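Local coordinates for protein DNA endonuclease I-CvuI (Chlorella vulgaris, PDB 5A77) that probably acts as a homing endonuclease of the LAGLIDADG family, cutting a DNA target so that its own intron can spread, at residues C24-I29 and D132-L137; S44-Q49 and E78-G83. All coordinates share one frame; numbering follows the deposited sequence.

Contact 1 (C24-I29 and D132-L137). With nucleotides of chain F.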
ATOM      1  N   CYS B  24      -4.971   5.743   5.450  1.00 42.93           N
ATOM      2  CA  CYS B  24      -5.676   5.755   6.713  1.00 40.33           C
ATOM      3  C   CYS B  24      -6.840   6.701   6.571  1.00 41.54           C
ATOM      4  O   CYS B  24      -6.651   7.920   6.524  1.00 44.17           O
ATOM      5  CB  CYS B  24      -4.759   6.189   7.861  1.00 41.12           C
ATOM      6  SG  CYS B  24      -5.499   6.065   9.516  1.00 45.49           S
ATOM      7  N   ILE B  25      -8.035   6.136   6.458  1.00 38.10           N
ATOM      8  CA  ILE B  25      -9.266   6.913   6.473  1.00 38.41           C
ATOM      9  C   ILE B  25      -9.886   6.788   7.850  1.00 39.24           C
ATOM     10  O   ILE B  25     -10.416   5.738   8.199  1.00 38.85           O
ATOM     11  CB  ILE B  25     -10.243   6.436   5.395  1.00 37.75           C
ATOM     12  CG1 ILE B  25      -9.519   6.388   4.045  1.00 35.23           C
ATOM     13  CG2 ILE B  25     -11.513   7.309   5.379  1.00 32.58           C
ATOM     14  CD1 ILE B  25     -10.436   6.255   2.867  1.00 39.10           C
ATOM     15  N   ASN B  26      -9.803   7.854   8.636  1.00 41.47           N
ATOM     16  CA  ASN B  26     -10.076   7.745  10.061  1.00 41.09           C
ATOM     17  C   ASN B  26     -11.043   8.803  10.578  1.00 42.24           C
ATOM     18  O   ASN B  26     -11.381   9.764   9.886  1.00 41.06           O
ATOM     19  CB  ASN B  26      -8.759   7.822  10.846  1.00 44.60           C
ATOM     20  CG  ASN B  26      -8.838   7.129  12.201  1.00 46.03           C
ATOM     21  OD1 ASN B  26      -9.778   6.391  12.475  1.00 44.54           O
ATOM     22  ND2 ASN B  26      -7.841   7.362  13.047  1.00 49.89           N
ATOM     23  N   ALA B  27     -11.486   8.603  11.809  1.00 42.26           N
ATOM     24  CA  ALA B  27     -12.348   9.539  12.500  1.00 39.08           C
ATOM     25  C   ALA B  27     -12.053   9.414  13.979  1.00 38.40           C
ATOM     26  O   ALA B  27     -12.324   8.373  14.590  1.00 37.59           O
ATOM     27  CB  ALA B  27     -13.798   9.259  12.210  1.00 38.57           C
ATOM     28  N   GLN B  28     -11.469  10.467  14.536  1.00 38.65           N
ATOM     29  CA  GLN B  28     -11.070  10.504  15.936  1.00 42.65           C
ATOM     30  C   GLN B  28     -11.868  11.523  16.727  1.00 40.60           C
ATOM     31  O   GLN B  28     -12.235  12.583  16.219  1.00 39.93           O
ATOM     32  CB  GLN B  28      -9.584  10.844  16.075  1.00 39.96           C
ATOM     33  CG  GLN B  28      -8.711  10.184  15.061  1.00 48.09           C
ATOM     34  CD  GLN B  28      -7.487  11.004  14.742  1.00 46.47           C
ATOM     35  OE1 GLN B  28      -7.389  11.592  13.664  1.00 47.41           O
ATOM     36  NE2 GLN B  28      -6.543  11.052  15.681  1.00 46.54           N
ATOM     37  N   ILE B  29     -12.111  11.196  17.986  1.00 43.20           N
ATOM     38  CA  ILE B  29     -12.618  12.166  18.935  1.00 43.15           C
ATOM     39  C   ILE B  29     -11.440  12.840  19.643  1.00 45.29           C
ATOM     40  O   ILE B  29     -10.745  12.195  20.428  1.00 46.64           O
ATOM     41  CB  ILE B  29     -13.534  11.501  19.962  1.00 40.45           C
ATOM     42  CG1 ILE B  29     -14.716  10.849  19.244  1.00 42.86           C
ATOM     43  CG2 ILE B  29     -14.017  12.525  20.983  1.00 37.46           C
ATOM     44  CD1 ILE B  29     -15.445   9.803  20.065  1.00 40.95           C
ATOM     45  N   ASP B 132     -16.496   5.794  16.608  1.00 44.15           N
ATOM     46  CA  ASP B 132     -16.095   4.492  17.139  1.00 45.87           C
ATOM     47  C   ASP B 132     -16.302   3.379  16.144  1.00 43.20           C
ATOM     48  O   ASP B 132     -15.576   2.386  16.178  1.00 45.68           O
ATOM     49  CB  ASP B 132     -16.849   4.135  18.420  1.00 45.61           C
ATOM     50  CG  ASP B 132     -16.761   5.212  19.472  1.00 54.02           C
ATOM     51  OD1 ASP B 132     -15.845   6.072  19.382  1.00 55.71           O
ATOM     52  OD2 ASP B 132     -17.604   5.173  20.402  1.00 55.34           O
ATOM     53  N   LYS B 133     -17.294   3.523  15.273  1.00 38.83           N
ATOM     54  CA  LYS B 133     -17.538   2.481  14.281  1.00 44.34           C
ATOM     55  C   LYS B 133     -16.458   2.451  13.210  1.00 45.29           C
ATOM     56  O   LYS B 133     -16.068   1.369  12.762  1.00 45.80           O
ATOM     57  CB  LYS B 133     -18.898   2.644  13.623  1.00 42.38           C
ATOM     58  CG  LYS B 133     -19.893   1.627  14.114  1.00 47.43           C
ATOM     59  CD  LYS B 133     -21.055   1.518  13.161  1.00 48.48           C
ATOM     60  CE  LYS B 133     -21.983   0.393  13.553  1.00 40.27           C
ATOM     61  NZ  LYS B 133     -22.884   0.055  12.411  1.00 43.42           N
ATOM     62  N   VAL B 134     -15.983   3.629  12.797  1.00 40.77           N
ATOM     63  CA  VAL B 134     -14.833   3.696  11.913  1.00 38.56           C
ATOM     64  C   VAL B 134     -13.691   2.979  12.595  1.00 45.63           C
ATOM     65  O   VAL B 134     -12.909   2.255  11.966  1.00 47.39           O
ATOM     66  CB  VAL B 134     -14.386   5.125  11.606  1.00 41.93           C
ATOM     67  CG1 VAL B 134     -13.136   5.106  10.708  1.00 33.83           C
ATOM     68  CG2 VAL B 134     -15.527   5.940  10.969  1.00 38.05           C
ATOM     69  N   GLY B 135     -13.613   3.174  13.904  1.00 42.13           N
ATOM     70  CA  GLY B 135     -12.532   2.615  14.687  1.00 49.24           C
ATOM     71  C   GLY B 135     -12.453   1.103  14.762  1.00 51.44           C
ATOM     72  O   GLY B 135     -11.346   0.556  14.776  1.00 56.92           O
ATOM     73  N   LEU B 136     -13.603   0.431  14.799  1.00 44.91           N
ATOM     74  CA  LEU B 136     -13.636  -1.028  14.793  1.00 53.35           C
ATOM     75  C   LEU B 136     -13.055  -1.610  13.483  1.00 52.10           C
ATOM     76  O   LEU B 136     -12.896  -2.823  13.367  1.00 52.64           O
ATOM     77  CB  LEU B 136     -15.075  -1.528  15.020  1.00 48.18           C
ATOM     78  CG  LEU B 136     -15.767  -1.025  16.295  1.00 46.14           C
ATOM     79  CD1 LEU B 136     -17.267  -1.283  16.275  1.00 40.28           C
ATOM     80  CD2 LEU B 136     -15.127  -1.636  17.536  1.00 43.53           C
ATOM     81  N   LEU B 137     -12.735  -0.743  12.519  1.00 50.50           N
ATOM     82  CA  LEU B 137     -12.184  -1.156  11.225  1.00 47.91           C
ATOM     83  C   LEU B 137     -10.711  -0.775  11.050  1.00 54.59           C
ATOM     84  O   LEU B 137      -9.915  -1.573  10.550  1.00 61.81           O
ATOM     85  CB  LEU B 137     -13.000  -0.547  10.085  1.00 44.51           C
ATOM     86  CG  LEU B 137     -14.522  -0.544  10.251  1.00 43.28           C
ATOM     87  CD1 LEU B 137     -15.188   0.224   9.115  1.00 36.22           C
ATOM     88  CD2 LEU B 137     -15.022  -1.978  10.331  1.00 43.21           C
TER
ATOM     89  P    DC F   3      -7.115   4.775  15.588  1.00 53.30           P
ATOM     90  OP1  DC F   3      -7.350   4.216  16.935  1.00 51.21           O
ATOM     91  OP2  DC F   3      -8.083   4.514  14.507  1.00 53.64           O
ATOM     92  O5'  DC F   3      -6.901   6.371  15.620  1.00 49.17           O
ATOM     93  C5'  DC F   3      -6.859   7.079  16.848  1.00 45.51           C
ATOM     94  C4'  DC F   3      -5.607   6.756  17.642  1.00 48.61           C
ATOM     95  O4'  DC F   3      -4.478   6.630  16.744  1.00 49.83           O
ATOM     96  C3'  DC F   3      -5.216   7.827  18.645  1.00 50.21           C
ATOM     97  O3'  DC F   3      -5.862   7.575  19.904  1.00 56.49           O
ATOM     98  C2'  DC F   3      -3.702   7.676  18.741  1.00 49.29           C
ATOM     99  C1'  DC F   3      -3.317   7.185  17.339  1.00 47.45           C
ATOM    100  N1   DC F   3      -2.751   8.250  16.411  1.00 41.25           N
ATOM    101  C2   DC F   3      -1.531   8.866  16.715  1.00 39.67           C
ATOM    102  O2   DC F   3      -0.941   8.555  17.756  1.00 39.82           O
ATOM    103  N3   DC F   3      -1.032   9.801  15.860  1.00 40.15           N
ATOM    104  C4   DC F   3      -1.698  10.110  14.750  1.00 39.12           C
ATOM    105  N4   DC F   3      -1.165  11.018  13.940  1.00 36.51           N
ATOM    106  C5   DC F   3      -2.936   9.484  14.414  1.00 41.04           C
ATOM    107  C6   DC F   3      -3.418   8.567  15.261  1.00 40.53           C
ATOM    108  P    DA F   2      -4.812   1.929  10.211  1.00 47.08           P
ATOM    109  OP1  DA F   2      -5.267   0.547   9.944  1.00 55.80           O
ATOM    110  OP2  DA F   2      -5.257   3.000   9.290  1.00 48.11           O
ATOM    111  O5'  DA F   2      -5.186   2.306  11.701  1.00 58.45           O
ATOM    112  C5'  DA F   2      -4.252   1.978  12.714  1.00 53.79           C
ATOM    113  C4'  DA F   2      -4.116   3.099  13.722  1.00 52.83           C
ATOM    114  O4'  DA F   2      -2.950   3.914  13.432  1.00 48.70           O
ATOM    115  C3'  DA F   2      -5.303   4.076  13.797  1.00 49.96           C
ATOM    116  O3'  DA F   2      -5.673   4.208  15.156  1.00 54.75           O
ATOM    117  C2'  DA F   2      -4.704   5.379  13.238  1.00 46.41           C
ATOM    118  C1'  DA F   2      -3.293   5.217  13.763  1.00 43.90           C
ATOM    119  N9   DA F   2      -2.276   6.128  13.265  1.00 42.06           N
ATOM    120  C8   DA F   2      -2.266   6.862  12.101  1.00 40.27           C
ATOM    121  N7   DA F   2      -1.183   7.608  11.961  1.00 41.14           N
ATOM    122  C5   DA F   2      -0.452   7.340  13.115  1.00 38.38           C
ATOM    123  C6   DA F   2       0.792   7.801  13.590  1.00 42.18           C
ATOM    124  N6   DA F   2       1.567   8.684  12.924  1.00 42.12           N
ATOM    125  N1   DA F   2       1.219   7.326  14.787  1.00 40.75           N
ATOM    126  C2   DA F   2       0.458   6.465  15.446  1.00 38.94           C
ATOM    127  N3   DA F   2      -0.718   5.962  15.104  1.00 41.53           N
ATOM    128  C4   DA F   2      -1.120   6.445  13.920  1.00 41.61           C
TER
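Val134, on helix 121-135, packs against the backbone and side chains of strand 23-31 around Ala27. Here a helix meets an outermost strand of the antiparallel DNA-binding sheet of the LAGLIDADG fold. No hydrogen bond joins the two segments. The contact is one of van der Waals packing, and Val134 has the most surface buried in it.

The two methyl groups of Val134 divide the work. CG1 is anti to the backbone N (chi1 178°) and reaches the carbonyl of Ile25, with Val134 CG1 3.8 Å from Ile25 O. It also lies near the amide oxygen of Asn26. CG2 meets the methyl of Ala27, with Val134 CG2 3.9 Å from Ala27 CB. Helix 102-114 closes in on the same apolar patch, since Ile111 touches Ala27 and Leu107 touches Val134.

Two residues earlier on the helix, Asp132 brings its carboxylate to the end of Ile29. Ile29 CD1 lies 3.8 Å from Asp132 OD1. The other oxygen, OD2, is satisfied by the backbone N of Ala147.

The side chain of Asn26 reaches the DNA. Its OD1 accepts a weak bond from the N of Ala27, which probably helps fix the rotation of the amide. The side-chain nitrogen grips the phosphate group of DC3 of chain F twice. Asn26 ND2 gives a weak bond to OP2 of DC3 of chain F at 3.2 Å. The bond from Asn26 ND2 to O5' of DC3 of chain F, 2.9 Å long, is straighter, with an angle of 151° at the hydrogen.

Contact 2 (S44-Q49 and E78-G83). With nucleotides of chain D; nucleotides of chain F; nucleotides of chain C.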
ATOM      1  N   SER B  44     -10.124  12.469   8.665  1.00 29.21           N
ATOM      2  CA  SER B  44      -8.902  12.581   7.863  1.00 37.77           C
ATOM      3  C   SER B  44      -8.570  11.380   6.991  1.00 39.76           C
ATOM      4  O   SER B  44      -8.764  10.225   7.384  1.00 39.26           O
ATOM      5  CB  SER B  44      -7.693  12.866   8.763  1.00 41.17           C
ATOM      6  OG  SER B  44      -7.580  11.912   9.801  1.00 44.31           O
ATOM      7  N   LEU B  45      -8.065  11.678   5.797  1.00 38.56           N
ATOM      8  CA  LEU B  45      -7.384  10.690   4.975  1.00 39.86           C
ATOM      9  C   LEU B  45      -5.889  10.947   5.072  1.00 41.87           C
ATOM     10  O   LEU B  45      -5.435  12.063   4.818  1.00 40.50           O
ATOM     11  CB  LEU B  45      -7.847  10.759   3.515  1.00 41.12           C
ATOM     12  CG  LEU B  45      -7.203   9.791   2.512  1.00 39.74           C
ATOM     13  CD1 LEU B  45      -8.180   9.464   1.411  1.00 44.26           C
ATOM     14  CD2 LEU B  45      -5.941  10.373   1.902  1.00 44.59           C
ATOM     15  N   THR B  46      -5.115   9.923   5.417  1.00 44.89           N
ATOM     16  CA  THR B  46      -3.669  10.102   5.527  1.00 41.46           C
ATOM     17  C   THR B  46      -2.941   8.993   4.767  1.00 40.86           C
ATOM     18  O   THR B  46      -3.345   7.838   4.807  1.00 42.59           O
ATOM     19  CB  THR B  46      -3.220  10.116   7.004  1.00 42.20           C
ATOM     20  OG1 THR B  46      -3.532  11.390   7.586  1.00 46.05           O
ATOM     21  CG2 THR B  46      -1.720   9.926   7.108  1.00 42.57           C
ATOM     22  N   VAL B  47      -1.881   9.355   4.055  1.00 39.62           N
ATOM     23  CA  VAL B  47      -1.064   8.393   3.328  1.00 40.91           C
ATOM     24  C   VAL B  47       0.379   8.463   3.846  1.00 43.54           C
ATOM     25  O   VAL B  47       0.936   9.552   4.015  1.00 37.70           O
ATOM     26  CB  VAL B  47      -1.106   8.656   1.805  1.00 35.43           C
ATOM     27  CG1 VAL B  47      -0.029   7.878   1.090  1.00 38.26           C
ATOM     28  CG2 VAL B  47      -2.467   8.314   1.244  1.00 34.93           C
ATOM     29  N   PHE B  48       0.967   7.301   4.122  1.00 43.19           N
ATOM     30  CA  PHE B  48       2.310   7.234   4.692  1.00 43.93           C
ATOM     31  C   PHE B  48       3.345   6.773   3.685  1.00 43.17           C
ATOM     32  O   PHE B  48       3.092   5.869   2.896  1.00 48.22           O
ATOM     33  CB  PHE B  48       2.348   6.292   5.893  1.00 42.89           C
ATOM     34  CG  PHE B  48       1.322   6.597   6.933  1.00 45.34           C
ATOM     35  CD1 PHE B  48       1.568   7.547   7.915  1.00 46.19           C
ATOM     36  CD2 PHE B  48       0.110   5.925   6.942  1.00 43.07           C
ATOM     37  CE1 PHE B  48       0.614   7.817   8.884  1.00 42.78           C
ATOM     38  CE2 PHE B  48      -0.832   6.198   7.897  1.00 45.14           C
ATOM     39  CZ  PHE B  48      -0.582   7.141   8.868  1.00 42.54           C
ATOM     40  N   GLN B  49       4.516   7.398   3.716  1.00 45.10           N
ATOM     41  CA  GLN B  49       5.649   6.911   2.947  1.00 44.78           C
ATOM     42  C   GLN B  49       6.946   7.325   3.616  1.00 45.97           C
ATOM     43  O   GLN B  49       6.996   8.332   4.327  1.00 46.65           O
ATOM     44  CB  GLN B  49       5.613   7.420   1.502  1.00 42.32           C
ATOM     45  CG  GLN B  49       6.333   6.463   0.513  1.00 48.09           C
ATOM     46  CD  GLN B  49       5.725   5.055   0.511  1.00 46.58           C
ATOM     47  OE1 GLN B  49       4.512   4.892   0.679  1.00 47.47           O
ATOM     48  NE2 GLN B  49       6.563   4.039   0.342  1.00 46.28           N
ATOM     49  N   GLU B  78       4.170  12.021   5.875  1.00 39.54           N
ATOM     50  CA  GLU B  78       2.732  11.829   5.780  1.00 36.83           C
ATOM     51  C   GLU B  78       2.160  12.855   4.829  1.00 34.45           C
ATOM     52  O   GLU B  78       2.572  14.007   4.847  1.00 36.45           O
ATOM     53  CB  GLU B  78       2.071  11.958   7.148  1.00 35.08           C
ATOM     54  CG  GLU B  78       2.587  10.995   8.202  1.00 39.24           C
ATOM     55  CD  GLU B  78       1.718  10.975   9.451  1.00 42.66           C
ATOM     56  OE1 GLU B  78       0.577  11.492   9.394  1.00 46.43           O
ATOM     57  OE2 GLU B  78       2.170  10.444  10.491  1.00 41.83           O
ATOM     58  N   PHE B  79       1.243  12.433   3.971  1.00 34.85           N
ATOM     59  CA  PHE B  79       0.376  13.374   3.276  1.00 40.08           C
ATOM     60  C   PHE B  79      -0.999  13.328   3.942  1.00 40.70           C
ATOM     61  O   PHE B  79      -1.573  12.258   4.093  1.00 37.73           O
ATOM     62  CB  PHE B  79       0.253  13.043   1.789  1.00 36.16           C
ATOM     63  CG  PHE B  79      -0.982  13.624   1.147  1.00 41.16           C
ATOM     64  CD1 PHE B  79      -0.953  14.892   0.593  1.00 40.57           C
ATOM     65  CD2 PHE B  79      -2.184  12.912   1.127  1.00 37.99           C
ATOM     66  CE1 PHE B  79      -2.090  15.436   0.014  1.00 41.05           C
ATOM     67  CE2 PHE B  79      -3.320  13.448   0.552  1.00 34.10           C
ATOM     68  CZ  PHE B  79      -3.268  14.713  -0.014  1.00 38.10           C
ATOM     69  N   CYS B  80      -1.554  14.468   4.324  1.00 39.76           N
ATOM     70  CA  CYS B  80      -2.817  14.390   5.057  1.00 41.28           C
ATOM     71  C   CYS B  80      -3.890  15.394   4.644  1.00 41.24           C
ATOM     72  O   CYS B  80      -3.620  16.587   4.492  1.00 39.77           O
ATOM     73  CB  CYS B  80      -2.562  14.538   6.552  1.00 38.27           C
ATOM     74  SG  CYS B  80      -4.077  14.406   7.481  1.00 57.83           S
ATOM     75  N   VAL B  81      -5.108  14.891   4.465  1.00 36.04           N
ATOM     76  CA  VAL B  81      -6.260  15.746   4.228  1.00 38.35           C
ATOM     77  C   VAL B  81      -7.159  15.722   5.453  1.00 37.83           C
ATOM     78  O   VAL B  81      -7.782  14.695   5.747  1.00 39.80           O
ATOM     79  CB  VAL B  81      -7.066  15.308   2.988  1.00 37.07           C
ATOM     80  CG1 VAL B  81      -8.126  16.345   2.645  1.00 39.80           C
ATOM     81  CG2 VAL B  81      -6.152  15.111   1.812  1.00 34.76           C
ATOM     82  N   VAL B  82      -7.212  16.839   6.171  1.00 33.67           N
ATOM     83  CA  VAL B  82      -8.081  16.967   7.341  1.00 37.67           C
ATOM     84  C   VAL B  82      -9.306  17.809   7.019  1.00 36.80           C
ATOM     85  O   VAL B  82      -9.225  18.762   6.239  1.00 33.89           O
ATOM     86  CB  VAL B  82      -7.350  17.622   8.537  1.00 39.24           C
ATOM     87  CG1 VAL B  82      -8.152  17.462   9.835  1.00 30.80           C
ATOM     88  CG2 VAL B  82      -5.961  17.052   8.690  1.00 39.75           C
ATOM     89  N   GLY B  83     -10.443  17.441   7.614  1.00 43.92           N
ATOM     90  CA  GLY B  83     -11.619  18.298   7.674  1.00 36.58           C
ATOM     91  C   GLY B  83     -12.692  18.015   6.643  1.00 38.38           C
ATOM     92  O   GLY B  83     -12.396  17.585   5.531  1.00 39.48           O
TER
ATOM     93  P    DC D  14       6.763   2.649   3.568  1.00 51.75           P
ATOM     94  OP1  DC D  14       6.044   1.988   2.449  1.00 46.24           O
ATOM     95  OP2  DC D  14       7.789   3.684   3.299  1.00 42.26           O
ATOM     96  O5'  DC D  14       5.705   3.281   4.611  1.00 50.99           O
ATOM     97  C5'  DC D  14       4.332   2.891   4.571  1.00 49.01           C
ATOM     98  C4'  DC D  14       3.944   2.037   5.780  1.00 48.55           C
ATOM     99  O4'  DC D  14       4.913   2.189   6.858  1.00 46.57           O
ATOM    100  C3'  DC D  14       2.577   2.374   6.396  1.00 44.07           C
ATOM    101  O3'  DC D  14       1.720   1.215   6.373  1.00 48.76           O
ATOM    102  C2'  DC D  14       2.921   2.815   7.833  1.00 44.22           C
ATOM    103  C1'  DC D  14       4.219   2.071   8.071  1.00 45.17           C
ATOM    104  N1   DC D  14       5.084   2.593   9.215  1.00 45.35           N
ATOM    105  C2   DC D  14       4.717   2.330  10.548  1.00 43.24           C
ATOM    106  O2   DC D  14       3.678   1.698  10.775  1.00 43.60           O
ATOM    107  N3   DC D  14       5.514   2.776  11.557  1.00 40.66           N
ATOM    108  C4   DC D  14       6.635   3.447  11.276  1.00 43.64           C
ATOM    109  N4   DC D  14       7.389   3.862  12.299  1.00 42.93           N
ATOM    110  C5   DC D  14       7.033   3.719   9.930  1.00 43.47           C
ATOM    111  C6   DC D  14       6.238   3.273   8.942  1.00 44.37           C
TER
ATOM    112  OP3  DG F   1      -3.390  -0.536   7.331  1.00 57.82           O
ATOM    113  P    DG F   1      -2.738   0.230   6.235  1.00 60.78           P
ATOM    114  OP1  DG F   1      -1.510  -0.515   5.859  1.00 57.82           O
ATOM    115  OP2  DG F   1      -3.764   0.501   5.202  1.00 56.86           O
ATOM    116  O5'  DG F   1      -2.307   1.667   6.789  1.00 56.74           O
ATOM    117  C5'  DG F   1      -1.060   1.841   7.491  1.00 54.93           C
ATOM    118  C4'  DG F   1      -1.314   1.806   8.982  1.00 50.00           C
ATOM    119  O4'  DG F   1      -0.147   2.238   9.728  1.00 46.26           O
ATOM    120  C3'  DG F   1      -2.457   2.688   9.445  1.00 48.00           C
ATOM    121  O3'  DG F   1      -3.220   1.937  10.313  1.00 50.62           O
ATOM    122  C2'  DG F   1      -1.749   3.840  10.173  1.00 45.18           C
ATOM    123  C1'  DG F   1      -0.568   3.106  10.760  1.00 45.09           C
ATOM    124  N9   DG F   1       0.574   3.932  11.128  1.00 42.15           N
ATOM    125  C8   DG F   1       1.266   4.809  10.324  1.00 41.72           C
ATOM    126  N7   DG F   1       2.297   5.350  10.920  1.00 41.20           N
ATOM    127  C5   DG F   1       2.299   4.773  12.185  1.00 41.35           C
ATOM    128  C6   DG F   1       3.175   4.964  13.274  1.00 41.96           C
ATOM    129  O6   DG F   1       4.150   5.707  13.347  1.00 44.74           O
ATOM    130  N1   DG F   1       2.818   4.187  14.367  1.00 40.96           N
ATOM    131  C2   DG F   1       1.756   3.332  14.405  1.00 41.27           C
ATOM    132  N2   DG F   1       1.576   2.657  15.550  1.00 43.35           N
ATOM    133  N3   DG F   1       0.924   3.141  13.392  1.00 41.97           N
ATOM    134  C4   DG F   1       1.254   3.894  12.321  1.00 39.95           C
TER
ATOM    135  P    DA C   4     -10.921  20.744  10.272  1.00 39.13           P
ATOM    136  OP1  DA C   4     -12.148  20.864   9.458  1.00 30.30           O
ATOM    137  OP2  DA C   4     -10.610  19.517  11.045  1.00 37.70           O
ATOM    138  O5'  DA C   4      -9.699  21.062   9.278  1.00 41.18           O
ATOM    139  C5'  DA C   4      -9.640  22.338   8.611  1.00 34.34           C
ATOM    140  C4'  DA C   4      -8.252  22.937   8.697  1.00 37.76           C
ATOM    141  O4'  DA C   4      -7.959  23.267  10.073  1.00 39.68           O
ATOM    142  C3'  DA C   4      -7.117  22.018   8.233  1.00 39.49           C
ATOM    143  O3'  DA C   4      -6.310  22.691   7.284  1.00 40.83           O
ATOM    144  C2'  DA C   4      -6.338  21.713   9.516  1.00 38.04           C
ATOM    145  C1'  DA C   4      -6.616  22.942  10.354  1.00 33.29           C
ATOM    146  N9   DA C   4      -6.520  22.700  11.789  1.00 32.76           N
ATOM    147  C8   DA C   4      -7.340  21.904  12.529  1.00 35.69           C
ATOM    148  N7   DA C   4      -7.046  21.878  13.803  1.00 37.04           N
ATOM    149  C5   DA C   4      -5.970  22.732  13.918  1.00 33.17           C
ATOM    150  C6   DA C   4      -5.207  23.146  15.028  1.00 34.88           C
ATOM    151  N6   DA C   4      -5.421  22.708  16.273  1.00 37.43           N
ATOM    152  N1   DA C   4      -4.198  24.013  14.805  1.00 35.30           N
ATOM    153  C2   DA C   4      -3.980  24.449  13.552  1.00 35.49           C
ATOM    154  N3   DA C   4      -4.640  24.139  12.426  1.00 36.35           N
ATOM    155  C4   DA C   4      -5.633  23.259  12.684  1.00 35.53           C
TER
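This is an antiparallel pairing of neighbouring strands, 39-50 and 76-82, within the sheet that LAGLIDADG endonucleases lay against DNA. The axes of 44-49 and 78-82 come within 4.7 Å, and their N-to-C directions lie 174° apart. Four backbone hydrogen bonds join the hydrogen-bonded pairs Leu45-Val81 and Val47-Phe79. Val81 N to Leu45 O, at 2.9 Å, is nearly linear.

Side chains alternate between two faces. Leu45, Val47, Phe79 and Val81 turn to the helix-covered face. There Leu45 CD2 and Val47 CB approach the edge of the Phe79 ring, with Leu45 CD2 4.3 Å from Phe79 CE2. Helices 55-64 and 84-94 cover this layer.

Ser44, Thr46, Phe48, Glu78, Cys80 and Val82 turn to the other face, where the DNA lies. Thr46 CG2 sits over one face of the Phe48 ring, offset toward its rim. DG1 of chain F covers the opposite face, with its C8 3.3 Å from Phe48 CZ. The ring is thus held between protein and nucleotide.

Glu78 runs alongside Phe48, pointing the same way, with Glu78 CD 3.4 Å from Phe48 CE1. Its chi1 of -58° and extended chain carry the carboxylate along the ring. The carboxylate plane is turned 72° from the ring, whose edge OE2 meets in plane. Glu78 OE2 forms salt bridges with Arg70 and Arg72 and also takes a weak hydrogen bond from an adenine base.

The chemistry therefore differs by face: apolar packing secures the sheet to its helices, while on the DNA side an aromatic ring packs against a nucleotide and two arginines probably stabilise the charged form of Glu78 beside the bases.

In the fold
After helix 6-22 the chain enters strand 23-31, then turns back along strand 39-50. Helix 55-64 and strand 68-71 follow before strand 76-82 returns beside 39-50, where contact 2 closes the shorter loop. The chain goes on through helices 84-94 and 102-114 and reaches helix 121-135. Residues 132-137 pack on strand 23-31, so contact 1 closes a much longer loop that encloses the whole of contact 2. The two contacts share one sheet. Strands 23-31 and 39-50 are neighbours, and probable hydrogen bonds link Cys24 with Thr46 and Asn26 with Ser44. Together they tie a late helix to an outermost strand and the sheet's middle strands to each other.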